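Local coordinates for protein carbohydrate kinase (Agrobacterium tumefaciens, PDB 2NWH) that probably transfers a phosphate group from ATP to a sugar or sugar-like substrate, as other pfkB-family (ribokinase-like) kinases do, at residues F43-N48 with M257-L262; L49-F54 with A291-L296; E55-A60 with R129-A134; A282-Q287 with K298-A303. All blocks are in the same frame, centred on the assembly; numbering follows the deposited sequence.

Contacts 1, 2 and 3 draw on consecutive parts of the chain: helix 41-51 supplies residues to contacts 1 and 2, and strand 55-63 follows it directly into contact 3. Contacts 1 and 2 have centres about 8 Å apart and touch, with Asn48 packed against Ser293 and Leu296; their segments alternate along the chain. The centres of contacts 2 and 4 lie about 9 Å apart, joined by Asp295 O and Ser300 OG; their segments alternate too, while contact 4 follows contact 1 in series. Contacts 1 and 2 thus tie an early helix to late parts of the chain. Contact 3, nested inside both and about 27 Å from contact 4 between centres, belongs to the strand-helix packing of the central sheet.

Contact 1. Residues F43-N48 with M257-L262; sequences FNAARN and MASGYL
Helix 41-51 and helix 255-266 come close together where Ala45 CA and Ser259 CA are 5.6 Å apart, a buried helix-to-helix contact in the ribokinase-like alpha/beta fold. Such an approach is possible because Ala45 and Ser259 are small and Asn48 puts mainly its CB between the backbones. Ser259 points its CB at the other helix and rests between Ala45 and Asn48, one turn apart: its OG lies 3.5 Å from Ala45 CA, while its CB comes within 3.3 Å of Asn48 CB. The methyl of Ala45 lies alongside the hydroxyl, with CB 3.8 Å from Ser259 OG, and the methylene of Asn48 completes the seat.

Serine suits the place because its hydroxyl need not look across the interface for a partner. With OG beside its own backbone N (chi1 -54°), it bonds back to the carbonyl O of Asp255, a turn earlier in the same helix. Asn48 also relies on Asp255, giving its ND2 to the carboxylate OD2, while its OD1 receives a weak bond from Arg51. The carboxamide is therefore held firmly at ND2 and only weakly at OD1. In pfkB relatives the aspartate at this position, beginning the helix, is the catalytic base, so Asn48 may be a second-shell residue here. The packing is tight, and its closest approach is Asn48 CB to Ser259 OG, 3.1 Å.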
loop_
_atom_site.group_PDB
_atom_site.type_symbol
_atom_site.label_atom_id
_atom_site.label_comp_id
_atom_site.label_asym_id
_atom_site.label_seq_id
_atom_site.Cartn_x
_atom_site.Cartn_y
_atom_site.Cartn_z
ATOM N N PHE A 43 2.171 -5.801 0.360
ATOM C CA PHE A 43 3.367 -6.269 1.039
ATOM C C PHE A 43 4.204 -5.117 1.628
ATOM O O PHE A 43 4.692 -5.192 2.785
ATOM C CB PHE A 43 4.260 -7.008 0.034
ATOM C CG PHE A 43 5.456 -7.658 0.644
ATOM C CD1 PHE A 43 5.334 -8.871 1.319
ATOM C CD2 PHE A 43 6.727 -7.103 0.488
ATOM C CE1 PHE A 43 6.462 -9.485 1.872
ATOM C CE2 PHE A 43 7.846 -7.737 1.034
ATOM C CZ PHE A 43 7.706 -8.915 1.707
ATOM N N ASN A 44 4.344 -4.052 0.858
ATOM C CA ASN A 44 5.149 -2.892 1.306
ATOM C C ASN A 44 4.459 -2.239 2.523
ATOM O O ASN A 44 5.116 -1.888 3.529
ATOM C CB ASN A 44 5.340 -1.910 0.144
ATOM C CG ASN A 44 6.353 -2.408 -0.892
ATOM O OD1 ASN A 44 7.095 -3.325 -0.633
ATOM N ND2 ASN A 44 6.334 -1.833 -2.076
ATOM N N ALA A 45 3.125 -2.128 2.463
ATOM C CA ALA A 45 2.404 -1.560 3.611
ATOM C C ALA A 45 2.551 -2.480 4.834
ATOM O O ALA A 45 2.675 -2.007 5.971
ATOM C CB ALA A 45 0.924 -1.305 3.239
ATOM N N ALA A 46 2.545 -3.811 4.615
ATOM C CA ALA A 46 2.665 -4.772 5.726
ATOM C C ALA A 46 3.988 -4.568 6.417
ATOM O O ALA A 46 4.019 -4.511 7.647
ATOM C CB ALA A 46 2.584 -6.233 5.229
ATOM N N ARG A 47 5.070 -4.519 5.644
ATOM C CA ARG A 47 6.394 -4.252 6.212
ATOM C C ARG A 47 6.370 -2.957 6.966
ATOM O O ARG A 47 6.921 -2.889 8.072
ATOM C CB ARG A 47 7.453 -4.209 5.099
ATOM C CG ARG A 47 7.728 -5.621 4.517
ATOM C CD ARG A 47 9.018 -5.611 3.728
ATOM N NE ARG A 47 8.968 -4.767 2.521
ATOM C CZ ARG A 47 9.903 -4.752 1.571
ATOM N NH1 ARG A 47 11.015 -5.468 1.747
ATOM N NH2 ARG A 47 9.766 -3.962 0.493
ATOM N N ASN A 48 5.761 -1.931 6.390
ATOM C CA ASN A 48 5.772 -0.614 7.059
ATOM C C ASN A 48 5.059 -0.658 8.388
ATOM O O ASN A 48 5.547 -0.092 9.373
ATOM C CB ASN A 48 5.158 0.489 6.187
ATOM C CG ASN A 48 5.987 0.770 4.935
ATOM O OD1 ASN A 48 7.132 0.355 4.849
ATOM N ND2 ASN A 48 5.402 1.481 3.970
ATOM N N MET A 257 2.553 6.640 3.318
ATOM C CA MET A 257 1.429 7.458 3.759
ATOM C C MET A 257 0.359 6.556 4.426
ATOM O O MET A 257 -0.086 6.780 5.581
ATOM C CB MET A 257 0.871 8.176 2.520
ATOM C CG MET A 257 -0.525 8.788 2.641
ATOM S SD MET A 257 -0.535 10.296 3.621
ATOM C CE MET A 257 -1.471 9.737 5.017
ATOM N N ALA A 258 -0.031 5.513 3.693
ATOM C CA ALA A 258 -1.070 4.578 4.165
ATOM C C ALA A 258 -0.664 4.015 5.509
ATOM O O ALA A 258 -1.439 4.062 6.483
ATOM C CB ALA A 258 -1.297 3.425 3.133
ATOM N N SER A 259 0.577 3.509 5.579
ATOM C CA SER A 259 1.035 2.877 6.793
ATOM C C SER A 259 1.027 3.830 7.963
ATOM O O SER A 259 0.631 3.431 9.040
ATOM C CB SER A 259 2.428 2.331 6.578
ATOM O OG SER A 259 2.337 1.490 5.424
ATOM N N GLY A 260 1.497 5.068 7.749
ATOM C CA GLY A 260 1.587 6.038 8.842
ATOM C C GLY A 260 0.206 6.486 9.281
ATOM O O GLY A 260 -0.071 6.598 10.479
ATOM N N TYR A 261 -0.672 6.692 8.303
ATOM C CA TYR A 261 -2.055 7.080 8.609
ATOM C C TYR A 261 -2.808 5.969 9.330
ATOM O O TYR A 261 -3.416 6.197 10.381
ATOM C CB TYR A 261 -2.773 7.476 7.318
ATOM C CG TYR A 261 -4.136 8.062 7.546
ATOM C CD1 TYR A 261 -4.299 9.443 7.669
ATOM C CD2 TYR A 261 -5.276 7.232 7.665
ATOM C CE1 TYR A 261 -5.554 10.002 7.880
ATOM C CE2 TYR A 261 -6.553 7.794 7.879
ATOM C CZ TYR A 261 -6.671 9.178 7.993
ATOM O OH TYR A 261 -7.905 9.775 8.193
ATOM N N LEU A 262 -2.759 4.752 8.789
ATOM C CA LEU A 262 -3.450 3.620 9.370
ATOM C C LEU A 262 -2.874 3.320 10.736
ATOM O O LEU A 262 -3.623 3.048 11.656
ATOM C CB LEU A 262 -3.352 2.420 8.420
ATOM C CG LEU A 262 -4.071 1.151 8.817
ATOM C CD1 LEU A 262 -5.543 1.502 8.862
ATOM C CD2 LEU A 262 -3.791 0.113 7.761
#

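Contact 2. Residues L49-F54 with A291-L296; sequences LSRLGF and ATSQDL
Arg51, in the last turn of helix 41-51, reaches across to the loop around Ser293, Gln294 and Leu296, just before the chain leaves the helix in a Schellman motif. Gly53 is the C-prime residue of that motif: Phe54 N bonds to Leu49 O and Gly53 N to Ser50 O. Glycine fits because at a phi of 107° a CB would run into the preceding carbonyl.

The side chain begins with Arg51 CB packed 3.4 Å from Leu296 O, and CG follows past the same oxygen. The side chain of Leu296 is itself turned inward, onto Asn48 and onto Ala281 and Ile284 of helix 271-286, as suits a buried leucine. From CG to NE the arginine is extended, which carries Arg51 CD to within 3.4 Å of Ser293 O. Further out, NE and CZ lie above the backbone of the short 3-10 segment 293-295, where Gln294 CA sits 3.9 Å over the centre of the flat guanidinium. One face of the group is thus laid on a peptide chain.

The two terminal nitrogens diverge. Arg51 NH1 turns toward Ser293 and lies 3.4 Å from Ser293 OG. Arg51 NH2 passes 3.7 Å from Gln294 CG, the glutamine amide plane standing 79° from that of the guanidinium. Arginine suits this partly exposed seam, offering methylenes to the loop backbone and a charged end to polar groups. A water bridges the tip, accepting from Arg51 NH2 at 3.1 Å and hydrogen-bonded to Ser293 OG at 3.0 Å.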
loop_
_atom_site.group_PDB
_atom_site.type_symbol
_atom_site.label_atom_id
_atom_site.label_comp_id
_atom_site.label_asym_id
_atom_site.label_seq_id
_atom_site.Cartn_x
_atom_site.Cartn_y
_atom_site.Cartn_z
ATOM N N LEU A 49 3.884 -1.297 8.420
ATOM C CA LEU A 49 3.134 -1.418 9.661
ATOM C C LEU A 49 3.904 -2.175 10.714
ATOM O O LEU A 49 3.866 -1.817 11.900
ATOM C CB LEU A 49 1.757 -2.079 9.400
ATOM C CG LEU A 49 0.841 -1.118 8.640
ATOM C CD1 LEU A 49 -0.282 -1.899 7.867
ATOM C CD2 LEU A 49 0.297 -0.019 9.579
ATOM N N SER A 50 4.603 -3.227 10.310
ATOM C CA SER A 50 5.485 -3.956 11.252
ATOM C C SER A 50 6.621 -3.077 11.825
ATOM O O SER A 50 6.905 -3.063 13.057
ATOM C CB SER A 50 6.004 -5.235 10.581
ATOM O OG SER A 50 6.754 -6.010 11.494
ATOM N N ARG A 51 7.221 -2.299 10.944
ATOM C CA ARG A 51 8.263 -1.312 11.336
ATOM C C ARG A 51 7.771 -0.279 12.326
ATOM O O ARG A 51 8.569 0.248 13.108
ATOM C CB ARG A 51 8.756 -0.578 10.089
ATOM C CG ARG A 51 9.721 -1.456 9.267
ATOM C CD ARG A 51 9.935 -0.881 7.873
ATOM N NE ARG A 51 10.722 -1.837 7.084
ATOM C CZ ARG A 51 10.564 -2.034 5.792
ATOM N NH1 ARG A 51 9.656 -1.320 5.133
ATOM N NH2 ARG A 51 11.336 -2.931 5.155
ATOM N N LEU A 52 6.474 0.007 12.256
ATOM C CA LEU A 52 5.812 0.931 13.179
ATOM C C LEU A 52 5.250 0.249 14.425
ATOM O O LEU A 52 4.567 0.881 15.226
ATOM C CB LEU A 52 4.720 1.696 12.444
ATOM C CG LEU A 52 5.193 2.548 11.269
ATOM C CD1 LEU A 52 3.970 3.172 10.685
ATOM C CD2 LEU A 52 6.240 3.631 11.732
ATOM N N GLY A 53 5.554 -1.036 14.607
ATOM C CA GLY A 53 5.290 -1.680 15.906
ATOM C C GLY A 53 4.123 -2.657 15.952
ATOM O O GLY A 53 3.883 -3.307 16.969
ATOM N N PHE A 54 3.397 -2.797 14.844
ATOM C CA PHE A 54 2.235 -3.699 14.850
ATOM C C PHE A 54 2.634 -5.134 14.618
ATOM O O PHE A 54 3.672 -5.391 14.054
ATOM C CB PHE A 54 1.207 -3.267 13.793
ATOM C CG PHE A 54 0.563 -1.939 14.117
ATOM C CD1 PHE A 54 -0.587 -1.895 14.885
ATOM C CD2 PHE A 54 1.152 -0.755 13.721
ATOM C CE1 PHE A 54 -1.191 -0.668 15.222
ATOM C CE2 PHE A 54 0.578 0.478 14.073
ATOM C CZ PHE A 54 -0.615 0.507 14.827
ATOM N N ALA A 291 16.685 7.546 0.389
ATOM C CA ALA A 291 15.695 7.260 1.425
ATOM C C ALA A 291 14.797 6.123 0.975
ATOM O O ALA A 291 14.463 5.988 -0.221
ATOM C CB ALA A 291 14.877 8.494 1.741
ATOM N N THR A 292 14.400 5.287 1.924
ATOM C CA THR A 292 13.469 4.208 1.592
ATOM C C THR A 292 12.556 3.924 2.786
ATOM O O THR A 292 12.821 4.413 3.901
ATOM C CB THR A 292 14.179 2.862 1.168
ATOM O OG1 THR A 292 14.816 2.258 2.298
ATOM C CG2 THR A 292 15.250 3.035 0.015
ATOM N N SER A 293 11.548 3.057 2.574
ATOM C CA SER A 293 10.639 2.703 3.675
ATOM C C SER A 293 11.404 1.882 4.744
ATOM O O SER A 293 10.893 1.746 5.887
ATOM C CB SER A 293 9.471 1.877 3.140
ATOM O OG SER A 293 10.034 0.776 2.496
ATOM N N GLN A 294 12.611 1.391 4.443
ATOM C CA GLN A 294 13.390 0.739 5.519
ATOM C C GLN A 294 13.765 1.722 6.628
ATOM O O GLN A 294 14.036 1.319 7.790
ATOM C CB GLN A 294 14.654 0.073 5.013
ATOM C CG GLN A 294 14.400 -1.139 4.213
ATOM C CD GLN A 294 15.676 -1.788 3.810
ATOM O OE1 GLN A 294 16.619 -1.123 3.324
ATOM N NE2 GLN A 294 15.743 -3.099 4.023
ATOM N N ASP A 295 13.744 2.999 6.296
ATOM C CA ASP A 295 14.000 4.073 7.332
ATOM C C ASP A 295 12.817 4.378 8.278
ATOM O O ASP A 295 12.971 5.125 9.247
ATOM C CB ASP A 295 14.421 5.326 6.601
ATOM C CG ASP A 295 15.759 5.152 5.920
ATOM O OD1 ASP A 295 16.670 4.515 6.506
ATOM O OD2 ASP A 295 15.869 5.627 4.783
ATOM N N LEU A 296 11.651 3.787 8.002
ATOM C CA LEU A 296 10.467 3.937 8.857
ATOM C C LEU A 296 10.570 3.188 10.163
ATOM O O LEU A 296 10.926 2.007 10.193
ATOM C CB LEU A 296 9.127 3.550 8.175
ATOM C CG LEU A 296 8.686 4.319 6.964
ATOM C CD1 LEU A 296 7.495 3.611 6.310
ATOM C CD2 LEU A 296 8.238 5.712 7.441
HETATM O O HOH W 1 11.489 -1.866 2.299
#

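Contact 3. Residues E55-A60 with R129-A134; sequences EVRIIA and REAIIA
Here a strand of the central sheet packs against a helix lying over one of its faces, an alpha-on-beta contact of the layered ribokinase-like fold, made by Arg57 and Ile59 of strand 55-63 with Ala131 of helix 126-134. Alternate strand residues point the same way, so both side chains rise toward the helix and share the one methyl of Ala131.

Arg57 sends an extended chain outward, its CG anti to the backbone N (chi1 169°). The methyl then sits over one face of the guanidinium, 3.3 Å from its plane and displaced toward the rim, with Ala131 CB 3.4 Å from Arg57 NH1. Alanine is small enough for the guanidinium face to lie close against the helix. NE bonds to Thr83 OG1 and NH2 is also hydrogen-bonded outside the contact, which limits how the group can turn. Ile59 CD1 meets Ala131 CB at 4.0 Å, a purely apolar touch that reaches the methyl from a different direction, roughly at right angles to NH1.

Strand 55-63 runs between strands 5-9 and 81-87. Ala131 also rests on Leu7 of strand 5-9, Ile132 turns away to helix 146-158, and on the reverse face of the sheet Val56 and Ile58 pack against helix 41-51.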
loop_
_atom_site.group_PDB
_atom_site.type_symbol
_atom_site.label_atom_id
_atom_site.label_comp_id
_atom_site.label_asym_id
_atom_site.label_seq_id
_atom_site.Cartn_x
_atom_site.Cartn_y
_atom_site.Cartn_z
ATOM N N GLU A 55 1.775 -6.062 15.045
ATOM C CA GLU A 55 1.999 -7.484 14.780
ATOM C C GLU A 55 1.295 -7.750 13.439
ATOM O O GLU A 55 0.078 -7.752 13.366
ATOM C CB GLU A 55 1.451 -8.358 15.933
ATOM C CG GLU A 55 1.652 -9.887 15.632
ATOM C CD GLU A 55 1.343 -10.793 16.810
ATOM O OE1 GLU A 55 1.192 -10.269 17.926
ATOM O OE2 GLU A 55 1.243 -12.032 16.604
ATOM N N VAL A 56 2.069 -7.915 12.373
ATOM C CA VAL A 56 1.476 -7.935 11.016
ATOM C C VAL A 56 1.612 -9.313 10.414
ATOM O O VAL A 56 2.683 -9.936 10.531
ATOM C CB VAL A 56 2.094 -6.870 10.059
ATOM C CG1 VAL A 56 1.345 -6.856 8.672
ATOM C CG2 VAL A 56 2.055 -5.462 10.728
ATOM N N ARG A 57 0.518 -9.782 9.793
ATOM C CA ARG A 57 0.523 -11.033 9.021
ATOM C C ARG A 57 0.042 -10.708 7.596
ATOM O O ARG A 57 -0.810 -9.813 7.409
ATOM C CB ARG A 57 -0.394 -12.075 9.693
ATOM C CG ARG A 57 -0.687 -13.315 8.844
ATOM C CD ARG A 57 -1.629 -14.222 9.589
ATOM N NE ARG A 57 -1.905 -15.483 8.889
ATOM C CZ ARG A 57 -2.743 -16.408 9.357
ATOM N NH1 ARG A 57 -3.424 -16.179 10.464
ATOM N NH2 ARG A 57 -2.933 -17.538 8.701
ATOM N N ILE A 58 0.582 -11.402 6.597
ATOM C CA ILE A 58 0.111 -11.203 5.201
ATOM C C ILE A 58 -0.268 -12.538 4.535
ATOM O O ILE A 58 0.417 -13.549 4.711
ATOM C CB ILE A 58 1.117 -10.395 4.305
ATOM C CG1 ILE A 58 0.504 -10.099 2.908
ATOM C CG2 ILE A 58 2.536 -11.119 4.180
ATOM C CD1 ILE A 58 1.288 -9.004 2.152
ATOM N N ILE A 59 -1.343 -12.508 3.752
ATOM C CA ILE A 59 -1.736 -13.628 2.902
ATOM C C ILE A 59 -1.685 -13.097 1.460
ATOM O O ILE A 59 -2.481 -12.199 1.079
ATOM C CB ILE A 59 -3.162 -14.078 3.218
ATOM C CG1 ILE A 59 -3.283 -14.552 4.662
ATOM C CG2 ILE A 59 -3.593 -15.309 2.282
ATOM C CD1 ILE A 59 -4.811 -14.742 5.084
ATOM N N ALA A 60 -0.701 -13.598 0.695
ATOM C CA ALA A 60 -0.586 -13.270 -0.725
ATOM C C ALA A 60 -0.453 -14.542 -1.571
ATOM O O ALA A 60 0.234 -15.490 -1.145
ATOM C CB ALA A 60 0.603 -12.394 -0.945
ATOM N N ARG A 129 -10.946 -17.211 7.053
ATOM C CA ARG A 129 -11.869 -16.614 8.041
ATOM C C ARG A 129 -11.270 -16.598 9.438
ATOM O O ARG A 129 -11.414 -15.629 10.145
ATOM C CB ARG A 129 -13.229 -17.304 8.077
ATOM C CG ARG A 129 -14.285 -16.380 8.706
ATOM C CD ARG A 129 -15.647 -16.985 8.661
ATOM N NE ARG A 129 -16.604 -15.974 9.066
ATOM C CZ ARG A 129 -17.436 -15.380 8.227
ATOM N NH1 ARG A 129 -18.303 -14.472 8.680
ATOM N NH2 ARG A 129 -17.430 -15.725 6.949
ATOM N N GLU A 130 -10.578 -17.660 9.820
ATOM C CA GLU A 130 -9.915 -17.728 11.110
ATOM C C GLU A 130 -8.740 -16.712 11.201
ATOM O O GLU A 130 -8.505 -16.119 12.248
ATOM C CB GLU A 130 -9.399 -19.145 11.335
ATOM C CG GLU A 130 -10.568 -20.130 11.520
ATOM C CD GLU A 130 -10.121 -21.561 11.693
ATOM O OE1 GLU A 130 -8.925 -21.834 11.894
ATOM O OE2 GLU A 130 -11.005 -22.423 11.647
ATOM N N ALA A 131 -8.007 -16.536 10.117
ATOM C CA ALA A 131 -6.977 -15.474 10.104
ATOM C C ALA A 131 -7.617 -14.127 10.397
ATOM O O ALA A 131 -7.083 -13.302 11.219
ATOM C CB ALA A 131 -6.221 -15.445 8.727
ATOM N N ILE A 132 -8.751 -13.884 9.740
ATOM C CA ILE A 132 -9.516 -12.636 9.942
ATOM C C ILE A 132 -9.950 -12.474 11.417
ATOM O O ILE A 132 -9.746 -11.410 12.030
ATOM C CB ILE A 132 -10.703 -12.517 8.928
ATOM C CG1 ILE A 132 -10.125 -12.371 7.494
ATOM C CG2 ILE A 132 -11.638 -11.337 9.297
ATOM C CD1 ILE A 132 -11.119 -12.404 6.371
ATOM N N ILE A 133 -10.471 -13.553 12.004
ATOM C CA ILE A 133 -10.993 -13.487 13.367
ATOM C C ILE A 133 -9.852 -13.263 14.377
ATOM O O ILE A 133 -10.048 -12.653 15.458
ATOM C CB ILE A 133 -11.801 -14.779 13.702
ATOM C CG1 ILE A 133 -13.129 -14.783 12.925
ATOM C CG2 ILE A 133 -12.034 -14.891 15.230
ATOM C CD1 ILE A 133 -13.875 -16.169 12.961
ATOM N N ALA A 134 -8.665 -13.757 14.029
ATOM C CA ALA A 134 -7.478 -13.584 14.872
ATOM C C ALA A 134 -6.902 -12.162 14.786
ATOM O O ALA A 134 -6.048 -11.774 15.616
ATOM C CB ALA A 134 -6.410 -14.579 14.488
#

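Contact 4. Residues A282-Q287 with K298-A303; sequences AAITVQ and KDSVEA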
loop_
_atom_site.group_PDB
_atom_site.type_symbol
_atom_site.label_atom_id
_atom_site.label_comp_id
_atom_site.label_asym_id
_atom_site.label_seq_id
_atom_site.Cartn_x
_atom_site.Cartn_y
_atom_site.Cartn_z
ATOM N N ALA A 282 5.589 9.325 4.817
ATOM C CA ALA A 282 5.893 9.538 3.385
ATOM C C ALA A 282 7.210 10.345 3.173
ATOM O O ALA A 282 8.105 9.920 2.381
ATOM C CB ALA A 282 4.683 10.259 2.717
ATOM N N ALA A 283 7.343 11.433 3.929
ATOM C CA ALA A 283 8.514 12.361 3.854
ATOM C C ALA A 283 9.797 11.612 4.153
ATOM O O ALA A 283 10.812 11.848 3.512
ATOM C CB ALA A 283 8.344 13.546 4.852
ATOM N N ILE A 284 9.754 10.698 5.125
ATOM C CA ILE A 284 10.946 9.962 5.510
ATOM C C ILE A 284 11.437 9.168 4.304
ATOM O O ILE A 284 12.622 9.109 4.075
ATOM C CB ILE A 284 10.669 9.008 6.670
ATOM C CG1 ILE A 284 10.545 9.810 7.979
ATOM C CG2 ILE A 284 11.754 7.855 6.793
ATOM C CD1 ILE A 284 9.857 8.957 9.096
ATOM N N THR A 285 10.515 8.587 3.564
ATOM C CA THR A 285 10.859 7.683 2.424
ATOM C C THR A 285 11.344 8.447 1.196
ATOM O O THR A 285 11.841 7.845 0.239
ATOM C CB THR A 285 9.660 6.790 2.007
ATOM O OG1 THR A 285 8.626 7.571 1.371
ATOM C CG2 THR A 285 9.104 6.039 3.233
ATOM N N VAL A 286 11.181 9.768 1.192
ATOM C CA VAL A 286 11.538 10.546 -0.016
ATOM C C VAL A 286 12.439 11.740 0.310
ATOM O O VAL A 286 12.688 12.582 -0.550
ATOM C CB VAL A 286 10.291 11.006 -0.808
ATOM C CG1 VAL A 286 9.503 9.800 -1.332
ATOM C CG2 VAL A 286 9.389 11.949 0.059
ATOM N N GLN A 287 12.964 11.786 1.531
ATOM C CA GLN A 287 13.779 12.954 1.931
ATOM C C GLN A 287 15.170 13.025 1.263
ATOM O O GLN A 287 15.832 14.088 1.294
ATOM C CB GLN A 287 13.915 13.033 3.458
ATOM C CG GLN A 287 14.810 11.911 4.027
ATOM C CD GLN A 287 15.020 12.081 5.521
ATOM O OE1 GLN A 287 15.083 13.226 6.020
ATOM N NE2 GLN A 287 15.133 10.959 6.254
ATOM N N LYS A 298 8.870 3.958 14.585
ATOM C CA LYS A 298 8.145 4.925 15.429
ATOM C C LYS A 298 9.084 6.072 15.709
ATOM O O LYS A 298 8.685 7.219 15.716
ATOM C CB LYS A 298 7.774 4.289 16.771
ATOM C CG LYS A 298 6.629 3.314 16.668
ATOM C CD LYS A 298 6.224 2.833 18.069
ATOM C CE LYS A 298 5.429 3.904 18.782
ATOM N NZ LYS A 298 4.822 3.386 20.062
ATOM N N ASP A 299 10.343 5.765 15.964
ATOM C CA ASP A 299 11.262 6.859 16.291
ATOM C C ASP A 299 11.538 7.823 15.131
ATOM O O ASP A 299 11.656 9.044 15.350
ATOM C CB ASP A 299 12.540 6.328 16.912
ATOM C CG ASP A 299 12.302 5.715 18.293
ATOM O OD1 ASP A 299 11.209 5.868 18.926
ATOM O OD2 ASP A 299 13.246 5.092 18.743
ATOM N N SER A 300 11.666 7.311 13.906
ATOM C CA SER A 300 11.952 8.217 12.808
ATOM C C SER A 300 10.722 9.065 12.467
ATOM O O SER A 300 10.836 10.231 12.079
ATOM C CB SER A 300 12.507 7.487 11.592
ATOM O OG SER A 300 11.526 6.659 10.983
ATOM N N VAL A 301 9.537 8.487 12.625
ATOM C CA VAL A 301 8.330 9.231 12.374
ATOM C C VAL A 301 8.252 10.360 13.410
ATOM O O VAL A 301 8.016 11.506 13.066
ATOM C CB VAL A 301 7.032 8.324 12.401
ATOM C CG1 VAL A 301 5.769 9.206 12.515
ATOM C CG2 VAL A 301 6.955 7.426 11.120
ATOM N N GLU A 302 8.432 10.012 14.681
ATOM C CA GLU A 302 8.547 10.973 15.777
ATOM C C GLU A 302 9.522 12.110 15.434
ATOM O O GLU A 302 9.213 13.279 15.669
ATOM C CB GLU A 302 8.995 10.211 17.036
ATOM C CG GLU A 302 9.022 10.971 18.358
ATOM C CD GLU A 302 9.661 10.117 19.509
ATOM O OE1 GLU A 302 10.746 9.495 19.288
ATOM O OE2 GLU A 302 9.085 10.075 20.614
ATOM N N ALA A 303 10.681 11.776 14.841
ATOM C CA ALA A 303 11.684 12.783 14.513
ATOM C C ALA A 303 11.281 13.702 13.330
ATOM O O ALA A 303 11.706 14.875 13.282
ATOM C CB ALA A 303 13.055 12.124 14.249
#
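The delta methyl of Ile284 carries this contact between helix 271-286 and helix 298-305. Ile284 CD1 is 3.4 Å from Ser300 O and an equal 3.4 Å from Ser300 OG, and it comes 3.6 Å from Val301 N. Only one apolar pair joins the side chains, Ile284 CD1 with Val301 CG2 at 3.9 Å. Isoleucine suits the place because its longer branch can span the gap: chi1 (-75°) sets CG1 anti to the carbonyl carbon, and the extended chi2 (163°) carries CD1 on to Ser300 and Val301 in the first turn of the other helix.

In the next shell, Ser300 is positioned by the residues before it: its OG bonds to Asp295 O and its backbone N to Ser297 OG. Val301 leans on Gln277 and Ala280, earlier in helix 271-286, and on Leu52. Ile284 also touches Asp295 in the intervening loop and Met304 farther along helix 298-305.

What meets the methyl is largely polar backbone and hydroxyl, but Ser300 OG already has its partner in Asp295, so the methyl does not take the place of the hydroxyl's partner. The helices are held here by close fit and burial.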